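Local coordinates for putative heme binding protein (Tannerella forsythia, PDB 6EU8) that probably binds heme, as a member of the HmuY-like family of bacterial heme-binding proteins, and is captured here without its ligand, at residues 45-50 with 128-133. Numbering follows the deposited sequence.
Sequences HVMKNG and FTVAGM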
# COMPACT_ATOMS: atom_id res chain seq x y z
N HIS A 45 9.69 13.77 -10.79
CA HIS A 45 10.60 14.88 -10.56
C HIS A 45 11.97 14.33 -10.16
O HIS A 45 12.08 13.57 -9.17
CB HIS A 45 10.04 15.84 -9.53
CG HIS A 45 8.81 16.58 -10.01
ND1 HIS A 45 7.85 17.07 -9.16
CD2 HIS A 45 8.42 16.92 -11.26
CE1 HIS A 45 6.90 17.66 -9.87
NE2 HIS A 45 7.22 17.57 -11.15
N VAL A 46 12.98 14.68 -10.98
CA VAL A 46 14.39 14.26 -10.72
C VAL A 46 15.00 15.28 -9.78
O VAL A 46 15.01 16.48 -10.06
CB VAL A 46 15.19 14.14 -12.03
CG1 VAL A 46 16.65 13.77 -11.77
CG2 VAL A 46 14.57 13.12 -12.95
N MET A 47 15.45 14.80 -8.62
CA MET A 47 16.10 15.65 -7.62
C MET A 47 17.61 15.47 -7.81
O MET A 47 18.08 14.34 -7.90
CB MET A 47 15.73 15.22 -6.21
CG MET A 47 14.28 15.37 -5.87
SD MET A 47 13.83 17.12 -5.89
CE MET A 47 12.12 16.86 -6.27
N LYS A 48 18.33 16.58 -7.95
CA LYS A 48 19.79 16.57 -8.12
C LYS A 48 20.34 17.64 -7.18
O LYS A 48 19.90 18.79 -7.22
CB LYS A 48 20.16 16.88 -9.58
CG LYS A 48 21.62 17.25 -9.84
CD LYS A 48 22.49 16.02 -10.01
CE LYS A 48 23.97 16.39 -10.03
NZ LYS A 48 24.79 15.17 -10.24
N ASN A 49 21.28 17.24 -6.32
CA ASN A 49 21.89 18.15 -5.35
C ASN A 49 20.88 18.85 -4.44
O ASN A 49 21.06 20.02 -4.09
CB ASN A 49 22.79 19.18 -6.05
CG ASN A 49 23.95 18.54 -6.80
OD1 ASN A 49 24.30 17.37 -6.59
ND2 ASN A 49 24.56 19.31 -7.69
N GLY A 50 19.82 18.13 -4.07
CA GLY A 50 18.78 18.61 -3.16
C GLY A 50 17.72 19.53 -3.73
O GLY A 50 16.91 20.06 -2.98
N PHE A 128 18.06 11.21 -7.55
CA PHE A 128 17.02 10.18 -7.42
C PHE A 128 15.69 10.79 -7.92
O PHE A 128 15.63 12.00 -8.10
CB PHE A 128 16.88 9.65 -6.00
CG PHE A 128 16.61 10.71 -4.96
CD1 PHE A 128 15.31 11.15 -4.69
CD2 PHE A 128 17.67 11.29 -4.22
CE1 PHE A 128 15.08 12.16 -3.76
CE2 PHE A 128 17.43 12.28 -3.28
CZ PHE A 128 16.14 12.71 -3.04
N THR A 129 14.70 9.93 -8.17
CA THR A 129 13.41 10.40 -8.77
C THR A 129 12.24 10.14 -7.81
O THR A 129 12.10 9.05 -7.26
CB THR A 129 13.16 9.69 -10.10
OG1 THR A 129 14.35 9.80 -10.91
CG2 THR A 129 11.99 10.35 -10.90
N VAL A 130 11.39 11.15 -7.65
CA VAL A 130 10.18 11.08 -6.79
C VAL A 130 8.89 11.38 -7.57
O VAL A 130 8.89 12.07 -8.57
CB VAL A 130 10.27 12.03 -5.59
CG1 VAL A 130 11.38 11.57 -4.63
CG2 VAL A 130 10.53 13.46 -6.02
N ALA A 131 7.78 10.84 -7.06
CA ALA A 131 6.44 11.15 -7.59
C ALA A 131 6.08 12.59 -7.25
O ALA A 131 6.21 13.02 -6.12
CB ALA A 131 5.44 10.20 -6.98
N GLY A 132 5.61 13.37 -8.24
CA GLY A 132 5.22 14.76 -7.94
C GLY A 132 4.15 14.85 -6.86
O GLY A 132 4.21 15.71 -5.97
N MET A 133 3.17 13.96 -6.92
CA MET A 133 2.18 13.80 -5.90
C MET A 133 1.82 12.32 -5.76
O MET A 133 1.68 11.66 -6.78
CB MET A 133 0.91 14.57 -6.32
CG MET A 133 1.01 16.08 -6.35
SD MET A 133 1.27 16.93 -4.77
CE MET A 133 0.51 15.82 -3.59
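Met47 and Phe128 sit opposite each other as a hydrogen-bonded antiparallel pair, and their side chains share one face of the sheet with His45 and Val130. This is the more closely packed face. Met47 CB lies over the Phe128 ring in a CH-pi contact, 4.2 Å from the centroid and displaced toward the rim. With chi1 at 56°, the Phe128 ring stands over its own backbone and turns a face to Met47 CB. The Met47 chain then bends at chi2 (-65°) and crosses Val130 at about a right angle, its methyl CE 3.8 Å from Val130 CG2. Val130 CG1 meets the edge of the Phe128 ring in its plane. Four backbone bonds hold the strands: Met47 N to Phe128 O is 2.9 Å, and the return bond from Phe128 N to Met47 O is 3.1 Å. His45 and Val130 exchange the other two. Strand 44-48 is thus zipped to strand 127-136 in a large antiparallel sheet. It forms a hairpin with strand 51-56 on its other side, while strand 115-117 pairs with the far side of 127-136. Between these two segments the opposite face is looser, although Val46 is buried. Val46 and Thr129 form a non-hydrogen-bonded pair with CA atoms 4.4 Å apart, and their side chains come closest at Val46 CG2 and Thr129 OG1, 3.9 Å apart. Beyond Lys48 the chain enters an exposed turn. At the other end the partly exposed His45 ring approaches Gly132 CA obliquely, ND1 at 3.7 Å. Hydrogen bonds to Asp112 (ND1) and Glu43 (NE2) fix its rotation.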